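Local coordinates for PCF11 protein (Saccharomyces cerevisiae, PDB 1SZ9) that probably recognises the carboxy-terminal domain of RNA polymerase II through its CTD-interacting domain, linking transcription to 3'-end processing of messenger RNA, at residues A[30-35]-A[69-74]; A[8-12]-A[40-44]; A[48-52]-A[63-67]. One frame throughout, in Å; residues are numbered along the deposited sequence.

Interaction 1. Residues A[30-35]-A[69-74]; sequences LTKLAE and SICKNV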
loop_
_atom_site.group_PDB
_atom_site.type_symbol
_atom_site.label_atom_id
_atom_site.label_comp_id
_atom_site.label_asym_id
_atom_site.label_seq_id
_atom_site.Cartn_x
_atom_site.Cartn_y
_atom_site.Cartn_z
ATOM N N LEU A 30 6.402 11.023 1.479
ATOM C CA LEU A 30 5.468 10.364 2.394
ATOM C C LEU A 30 6.195 9.256 3.199
ATOM O O LEU A 30 5.890 9.028 4.372
ATOM C CB LEU A 30 4.292 9.747 1.618
ATOM C CG LEU A 30 3.267 10.709 0.992
ATOM C CD1 LEU A 30 2.279 9.929 0.088
ATOM C CD2 LEU A 30 2.506 11.450 2.125
ATOM N N THR A 31 7.156 8.580 2.562
ATOM C CA THR A 31 7.915 7.508 3.209
ATOM C C THR A 31 8.806 8.093 4.317
ATOM O O THR A 31 8.934 7.514 5.389
ATOM C CB THR A 31 8.793 6.766 2.162
ATOM O OG1 THR A 31 7.949 6.293 1.104
ATOM C CG2 THR A 31 9.539 5.567 2.795
ATOM N N LYS A 32 9.416 9.246 4.048
ATOM C CA LYS A 32 10.273 9.907 5.024
ATOM C C LYS A 32 9.425 10.387 6.213
ATOM O O LYS A 32 9.848 10.284 7.358
ATOM C CB LYS A 32 11.003 11.089 4.372
ATOM C CG LYS A 32 12.070 10.676 3.364
ATOM C CD LYS A 32 12.526 11.873 2.515
ATOM C CE LYS A 32 13.170 12.953 3.374
ATOM N NZ LYS A 32 13.674 14.068 2.549
ATOM N N LEU A 33 8.230 10.906 5.942
ATOM C CA LEU A 33 7.343 11.336 7.022
ATOM C C LEU A 33 6.956 10.120 7.891
ATOM O O LEU A 33 6.834 10.222 9.118
ATOM C CB LEU A 33 6.068 11.982 6.450
ATOM C CG LEU A 33 6.152 13.434 5.948
ATOM C CD1 LEU A 33 4.864 13.833 5.224
ATOM C CD2 LEU A 33 6.390 14.364 7.154
ATOM N N ALA A 34 6.754 8.975 7.246
ATOM C CA ALA A 34 6.374 7.760 7.963
ATOM C C ALA A 34 7.546 7.253 8.824
ATOM O O ALA A 34 7.347 6.747 9.916
ATOM C CB ALA A 34 5.920 6.688 6.968
ATOM N N GLU A 35 8.761 7.418 8.322
ATOM C CA GLU A 35 9.981 7.016 9.027
ATOM C C GLU A 35 10.229 7.915 10.251
ATOM O O GLU A 35 10.602 7.451 11.326
ATOM C CB GLU A 35 11.172 7.127 8.058
ATOM C CG GLU A 35 12.582 6.999 8.659
ATOM C CD GLU A 35 13.064 5.550 8.764
ATOM O OE1 GLU A 35 12.693 4.729 7.911
ATOM O OE2 GLU A 35 13.841 5.232 9.681
ATOM N N SER A 69 5.995 1.555 -0.648
ATOM C CA SER A 69 7.258 2.222 -0.319
ATOM C C SER A 69 7.464 2.297 1.196
ATOM O O SER A 69 8.532 1.965 1.706
ATOM C CB SER A 69 7.295 3.624 -0.953
ATOM O OG SER A 69 8.504 4.304 -0.656
ATOM N N ILE A 70 6.429 2.710 1.916
ATOM C CA ILE A 70 6.505 2.791 3.365
ATOM C C ILE A 70 6.827 1.426 3.995
ATOM O O ILE A 70 7.690 1.317 4.873
ATOM C CB ILE A 70 5.180 3.360 3.939
ATOM C CG1 ILE A 70 5.105 4.867 3.632
ATOM C CG2 ILE A 70 5.066 3.065 5.447
ATOM C CD1 ILE A 70 3.701 5.446 3.777
ATOM N N CYS A 71 6.154 0.373 3.544
ATOM C CA CYS A 71 6.422 -0.947 4.094
ATOM C C CYS A 71 7.809 -1.494 3.761
ATOM O O CYS A 71 8.488 -2.047 4.625
ATOM C CB CYS A 71 5.358 -1.935 3.633
ATOM S SG CYS A 71 3.768 -1.613 4.394
ATOM N N LYS A 72 8.225 -1.350 2.508
ATOM C CA LYS A 72 9.535 -1.836 2.077
ATOM C C LYS A 72 10.733 -1.052 2.628
ATOM O O LYS A 72 11.791 -1.624 2.868
ATOM C CB LYS A 72 9.624 -1.817 0.556
ATOM C CG LYS A 72 9.007 -3.030 -0.114
ATOM C CD LYS A 72 9.130 -2.927 -1.616
ATOM C CE LYS A 72 8.595 -4.175 -2.313
ATOM N NZ LYS A 72 8.560 -3.934 -3.778
ATOM N N ASN A 73 10.572 0.249 2.827
ATOM C CA ASN A 73 11.687 1.068 3.286
ATOM C C ASN A 73 11.700 1.408 4.758
ATOM O O ASN A 73 12.765 1.647 5.324
ATOM C CB ASN A 73 11.759 2.348 2.454
ATOM C CG ASN A 73 11.923 2.052 0.977
ATOM O OD1 ASN A 73 12.852 1.349 0.585
ATOM N ND2 ASN A 73 11.020 2.572 0.154
ATOM N N VAL A 74 10.523 1.458 5.369
ATOM C CA VAL A 74 10.438 1.751 6.786
ATOM C C VAL A 74 10.266 0.425 7.518
ATOM O O VAL A 74 10.989 0.144 8.472
ATOM C CB VAL A 74 9.250 2.682 7.121
ATOM C CG1 VAL A 74 9.320 3.114 8.595
ATOM C CG2 VAL A 74 9.282 3.916 6.222
#

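Interaction 2. Residues A[8-12]-A[40-44]; sequences IVKDF and CAQYF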
loop_
_atom_site.group_PDB
_atom_site.type_symbol
_atom_site.label_atom_id
_atom_site.label_comp_id
_atom_site.label_asym_id
_atom_site.label_seq_id
_atom_site.Cartn_x
_atom_site.Cartn_y
_atom_site.Cartn_z
ATOM N N ILE A 8 1.249 17.341 11.729
ATOM C CA ILE A 8 1.923 16.317 10.943
ATOM C C ILE A 8 0.925 15.465 10.145
ATOM O O ILE A 8 1.139 15.189 8.968
ATOM C CB ILE A 8 2.781 15.405 11.846
ATOM C CG1 ILE A 8 3.805 16.263 12.599
ATOM C CG2 ILE A 8 3.513 14.347 10.988
ATOM C CD1 ILE A 8 4.546 15.529 13.707
ATOM N N VAL A 9 -0.164 15.062 10.782
ATOM C CA VAL A 9 -1.159 14.248 10.103
ATOM C C VAL A 9 -1.828 15.014 8.961
ATOM O O VAL A 9 -2.027 14.460 7.877
ATOM C CB VAL A 9 -2.227 13.718 11.100
ATOM C CG1 VAL A 9 -3.398 13.080 10.351
ATOM C CG2 VAL A 9 -1.596 12.681 12.028
ATOM N N LYS A 10 -2.159 16.287 9.189
ATOM C CA LYS A 10 -2.798 17.085 8.141
ATOM C C LYS A 10 -1.844 17.281 6.974
ATOM O O LYS A 10 -2.246 17.301 5.817
ATOM C CB LYS A 10 -3.238 18.447 8.679
ATOM C CG LYS A 10 -4.519 18.397 9.477
ATOM C CD LYS A 10 -4.930 19.778 9.958
ATOM C CE LYS A 10 -6.274 19.733 10.666
ATOM N NZ LYS A 10 -6.655 21.090 11.162
ATOM N N ASP A 11 -0.570 17.427 7.297
ATOM C CA ASP A 11 0.455 17.613 6.290
ATOM C C ASP A 11 0.569 16.320 5.468
ATOM O O ASP A 11 0.725 16.372 4.240
ATOM C CB ASP A 11 1.775 17.964 6.995
ATOM C CG ASP A 11 2.942 18.148 6.035
ATOM O OD1 ASP A 11 2.825 18.905 5.045
ATOM O OD2 ASP A 11 4.004 17.539 6.290
ATOM N N PHE A 12 0.469 15.168 6.137
ATOM C CA PHE A 12 0.556 13.865 5.447
ATOM C C PHE A 12 -0.625 13.761 4.482
ATOM O O PHE A 12 -0.446 13.439 3.305
ATOM C CB PHE A 12 0.496 12.694 6.455
ATOM C CG PHE A 12 0.842 11.343 5.864
ATOM C CD1 PHE A 12 2.168 10.909 5.789
ATOM C CD2 PHE A 12 -0.160 10.496 5.402
ATOM C CE1 PHE A 12 2.490 9.643 5.267
ATOM C CE2 PHE A 12 0.159 9.225 4.872
ATOM C CZ PHE A 12 1.489 8.808 4.812
ATOM N N CYS A 40 2.887 8.489 14.750
ATOM C CA CYS A 40 1.635 8.779 14.031
ATOM C C CYS A 40 1.285 7.683 13.033
ATOM O O CYS A 40 0.398 7.862 12.194
ATOM C CB CYS A 40 1.747 10.094 13.242
ATOM S SG CYS A 40 1.982 11.593 14.219
ATOM N N ALA A 41 1.999 6.565 13.113
ATOM C CA ALA A 41 1.800 5.454 12.195
ATOM C C ALA A 41 0.342 5.080 11.906
ATOM O O ALA A 41 -0.067 4.990 10.747
ATOM C CB ALA A 41 2.569 4.230 12.697
ATOM N N GLN A 42 -0.458 4.850 12.935
ATOM C CA GLN A 42 -1.839 4.474 12.661
ATOM C C GLN A 42 -2.603 5.539 11.853
ATOM O O GLN A 42 -3.480 5.202 11.042
ATOM C CB GLN A 42 -2.574 4.140 13.961
ATOM C CG GLN A 42 -4.038 3.780 13.733
ATOM C CD GLN A 42 -4.631 2.956 14.860
ATOM O OE1 GLN A 42 -4.211 3.064 16.017
ATOM N NE2 GLN A 42 -5.629 2.130 14.525
ATOM N N TYR A 43 -2.261 6.813 12.052
ATOM C CA TYR A 43 -2.915 7.889 11.313
ATOM C C TYR A 43 -2.532 7.809 9.852
ATOM O O TYR A 43 -3.377 7.973 8.982
ATOM C CB TYR A 43 -2.530 9.258 11.873
ATOM C CG TYR A 43 -3.102 9.487 13.248
ATOM C CD1 TYR A 43 -4.479 9.442 13.459
ATOM C CD2 TYR A 43 -2.272 9.691 14.348
ATOM C CE1 TYR A 43 -5.016 9.585 14.721
ATOM C CE2 TYR A 43 -2.803 9.838 15.627
ATOM C CZ TYR A 43 -4.172 9.782 15.802
ATOM O OH TYR A 43 -4.707 9.902 17.059
ATOM N N PHE A 44 -1.255 7.550 9.591
ATOM C CA PHE A 44 -0.774 7.431 8.216
ATOM C C PHE A 44 -1.398 6.195 7.552
ATOM O O PHE A 44 -1.786 6.238 6.391
ATOM C CB PHE A 44 0.756 7.340 8.192
ATOM C CG PHE A 44 1.445 8.545 8.778
ATOM C CD1 PHE A 44 0.791 9.769 8.863
ATOM C CD2 PHE A 44 2.768 8.466 9.209
ATOM C CE1 PHE A 44 1.442 10.905 9.369
ATOM C CE2 PHE A 44 3.430 9.594 9.714
ATOM C CZ PHE A 44 2.758 10.818 9.793
#

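Interaction 3. Residues A[48-52]-A[63-67]; sequences IESRI and AFYAL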
loop_
_atom_site.group_PDB
_atom_site.type_symbol
_atom_site.label_atom_id
_atom_site.label_comp_id
_atom_site.label_asym_id
_atom_site.label_seq_id
_atom_site.Cartn_x
_atom_site.Cartn_y
_atom_site.Cartn_z
ATOM N N ILE A 48 -3.814 6.374 4.178
ATOM C CA ILE A 48 -3.527 5.663 2.942
ATOM C C ILE A 48 -4.637 4.680 2.569
ATOM O O ILE A 48 -5.031 4.624 1.414
ATOM C CB ILE A 48 -2.156 4.945 3.028
ATOM C CG1 ILE A 48 -1.047 5.995 2.991
ATOM C CG2 ILE A 48 -1.948 3.995 1.835
ATOM C CD1 ILE A 48 0.318 5.433 3.183
ATOM N N GLU A 49 -5.143 3.915 3.533
ATOM C CA GLU A 49 -6.216 2.957 3.240
ATOM C C GLU A 49 -7.471 3.701 2.803
ATOM O O GLU A 49 -8.179 3.258 1.894
ATOM C CB GLU A 49 -6.531 2.068 4.452
ATOM C CG GLU A 49 -5.330 1.243 4.932
ATOM C CD GLU A 49 -5.714 0.053 5.805
ATOM O OE1 GLU A 49 -6.799 0.078 6.416
ATOM O OE2 GLU A 49 -4.922 -0.915 5.892
ATOM N N SER A 50 -7.729 4.840 3.446
ATOM C CA SER A 50 -8.884 5.660 3.101
ATOM C C SER A 50 -8.745 6.142 1.657
ATOM O O SER A 50 -9.694 6.038 0.872
ATOM C CB SER A 50 -8.999 6.855 4.069
ATOM O OG SER A 50 -10.040 7.722 3.668
ATOM N N ARG A 51 -7.566 6.663 1.297
ATOM C CA ARG A 51 -7.345 7.119 -0.081
ATOM C C ARG A 51 -7.541 5.971 -1.083
ATOM O O ARG A 51 -8.220 6.131 -2.098
ATOM C CB ARG A 51 -5.938 7.740 -0.265
ATOM C CG ARG A 51 -5.497 7.748 -1.736
ATOM C CD ARG A 51 -4.881 9.039 -2.295
ATOM N NE ARG A 51 -5.846 10.117 -2.425
ATOM C CZ ARG A 51 -6.000 10.899 -3.494
ATOM N NH1 ARG A 51 -5.252 10.754 -4.588
ATOM N NH2 ARG A 51 -6.921 11.852 -3.457
ATOM N N ILE A 52 -6.961 4.806 -0.804
ATOM C CA ILE A 52 -7.116 3.666 -1.705
ATOM C C ILE A 52 -8.592 3.319 -1.912
ATOM O O ILE A 52 -9.036 3.004 -3.023
ATOM C CB ILE A 52 -6.377 2.433 -1.152
ATOM C CG1 ILE A 52 -4.859 2.673 -1.238
ATOM C CG2 ILE A 52 -6.784 1.175 -1.927
ATOM C CD1 ILE A 52 -4.027 1.655 -0.467
ATOM N N ALA A 63 -1.588 5.167 -4.620
ATOM C CA ALA A 63 -1.726 5.160 -3.161
ATOM C C ALA A 63 -1.146 3.826 -2.662
ATOM O O ALA A 63 -0.514 3.770 -1.603
ATOM C CB ALA A 63 -3.215 5.288 -2.750
ATOM N N PHE A 64 -1.382 2.748 -3.407
ATOM C CA PHE A 64 -0.802 1.449 -3.032
ATOM C C PHE A 64 0.734 1.518 -3.179
ATOM O O PHE A 64 1.461 0.831 -2.459
ATOM C CB PHE A 64 -1.352 0.316 -3.911
ATOM C CG PHE A 64 -2.212 -0.674 -3.159
ATOM C CD1 PHE A 64 -1.663 -1.472 -2.151
ATOM C CD2 PHE A 64 -3.567 -0.822 -3.472
ATOM C CE1 PHE A 64 -2.441 -2.403 -1.465
ATOM C CE2 PHE A 64 -4.363 -1.753 -2.789
ATOM C CZ PHE A 64 -3.795 -2.547 -1.780
ATOM N N TYR A 65 1.233 2.327 -4.113
ATOM C CA TYR A 65 2.699 2.447 -4.245
ATOM C C TYR A 65 3.233 3.184 -3.028
ATOM O O TYR A 65 4.342 2.926 -2.576
ATOM C CB TYR A 65 3.117 3.174 -5.531
ATOM C CG TYR A 65 2.987 2.359 -6.808
ATOM C CD1 TYR A 65 2.706 0.987 -6.780
ATOM C CD2 TYR A 65 3.179 2.958 -8.052
ATOM C CE1 TYR A 65 2.622 0.231 -7.987
ATOM C CE2 TYR A 65 3.100 2.222 -9.242
ATOM C CZ TYR A 65 2.825 0.860 -9.198
ATOM O OH TYR A 65 2.800 0.138 -10.375
ATOM N N ALA A 66 2.431 4.096 -2.474
ATOM C CA ALA A 66 2.842 4.799 -1.259
ATOM C C ALA A 66 2.930 3.762 -0.110
ATOM O O ALA A 66 3.910 3.722 0.639
ATOM C CB ALA A 66 1.825 5.881 -0.919
ATOM N N LEU A 67 1.891 2.939 0.017
ATOM C CA LEU A 67 1.820 1.878 1.025
ATOM C C LEU A 67 3.029 0.937 0.857
ATOM O O LEU A 67 3.688 0.566 1.826
ATOM C CB LEU A 67 0.520 1.079 0.829
ATOM C CG LEU A 67 0.165 -0.083 1.777
ATOM C CD1 LEU A 67 -1.351 -0.356 1.712
ATOM C CD2 LEU A 67 0.944 -1.349 1.398
#

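Interaction 1. Residues A[30-35]-A[69-74]
The hydroxyl of T31 lies between its own helix and helix 57-73. Its OG1 is hydrogen-bonded to the backbone oxygen of I27, one turn back, and also sits 2.7 Å from S69 OG, a hydroxyl pair whose proton arrangement is not settled. The threonine torsion suits the I27 bond: OG1 lies beside the backbone N and anti to the carbonyl carbon (chi1 -56°), where it can fold back on the preceding turn. S69 OG has a further neighbour in N73 ND2, which approaches to 3.2 Å and makes a weak bond, its N-H bent to 129°. The other branch of T31 serves the apolar part: methyl CG2 leans on V74 CG2 at 3.8 Å and on N73 CB at 3.9 Å.

These groups join helix 24-36 to the C-terminal end of helix 57-73, within the all-helical, right-handed superhelix of a CID domain. The segment axes cross at -53° and come within 9.2 Å of each other. These two helices probably help line the CTD-peptide groove, as in other CID domains.

Deeper in, I70 lies against the small residues of helix 24-36, with CG1 3.9 Å from A34 CB and equally near T31 CA. Toward the C-terminal end of both segments V74 passes alongside T31 and E35, pointing the opposite way: its CG2 meets T31 O at 3.7 Å, while CG1 touches E35 OE1. The E35 chain bends at chi2, which brings that carboxylate alongside the valine. Y78 in helix 78-83 borders the contact, its OH bonded to A34 O and its side chain touching I70.

Interaction 2. Residues A[8-12]-A[40-44]
Helix 3-16, the first helix of the chain, packs against the start of helix 41-54 through an offset aromatic stack between F12 and F44. The ring centroids lie 4.1 Å apart and the planes are turned only 16° from parallel, but the rings are slipped: F44 CD1 comes over the F12 ring near its rim, 3.4 Å from F12 CG. The backbone end of F44 overlaps as well, since F44 CB stands over the same face of the F12 ring, toward its CZ and CE2 side and 4.0 Å from the centroid, in a CH-pi contact. F12 reaches across because its CG is anti to the backbone N (chi1 -169°), which extends the ring away from its own helix.

The second face of F44 is covered from its own segment by C40 O, 3.6 Å above the ring plane and toward the rim. That oxygen also accepts the backbone N-H of F44, and C40 occupies the N-cap position of the helix. The edge of the ring is met in plane by I8, whose branch methyl CG2 lies 3.8 Å from F44 CZ.

V9 packs a little farther out, toward the surface. Its methyl CG2 presses on Y43 CB at 3.6 Å and approaches the Y43 ring obliquely, with C40 SG more distant at 4.3 Å; the far end of the tyrosine ring, with its OH, points away from helix 3-16. F12 is shared further, touching L30 and L33 of helix 24-36 and A47 and I48 of helix 41-54. Helix 3-16 packing on helix 41-54, two helices further on, fits the right-handed superhelix of stacked helices, the ARM-repeat-like fold of CID domains.

Interaction 3. Residues A[48-52]-A[63-67]
I52 turns CG1 to the side of its backbone N (chi1 -70°) and then runs on extended, so that CD1 reaches F64, whose own first torsion (chi1 -113°) falls away from the usual staggered positions. The outcome is a CH-pi contact: I52 CD1 stands over the centre of the F64 ring, 4.0 Å from the centroid. The second isoleucine branch adds to it, with I52 CG2 3.9 Å from F64 CE2 on the ring rim. Helices 41-54 and 57-73 form an antiparallel hairpin closed by a short connection, their segment axes at 156° and 9.4 Å apart. Paired antiparallel helices of this kind build the superhelical CID fold.

A63 sits where the backbones come nearest, and its small side chain is consistent with this close approach. The methyl CB is tightly packed, 3.4 Å from I52 CG1 and 3.5 Å from R51 CG. The R51 chain bends, so that its aliphatic part covers A63 while the guanidinium runs on to a weak hydrogen bond with Q59. One turn back, I48 CG2 rests on A63 O at 3.7 Å and on L67 CB at 4.0 Å. L67 CD1 in turn meets I52 CD1, the two side chains crossing at about a right angle. Helix 78-83 borders this layer through F82, and helix 86-95 reaches I52 through L89.

The three contacts lie about 12 to 13 Å apart, centre to centre, in the N-terminal part of one CID domain, on four helices. Interaction 1 joins helices 24-36 and 57-73, interaction 2 joins 3-16 and 41-54, and interaction 3 joins 41-54 and 57-73. Along the chain interactions 1 and 2 interlock, interaction 3 is nested inside the loop closed by interaction 1, and interaction 2 closes before interaction 3 opens. They also touch: I70 CD1 packs on I48 CD1 at 3.4 Å, F12 CZ on the same I48 methyl, and L33 O on F44. Helices two apart pair as well as consecutive ones, so the first four helices form one continuous packed unit of the superhelix.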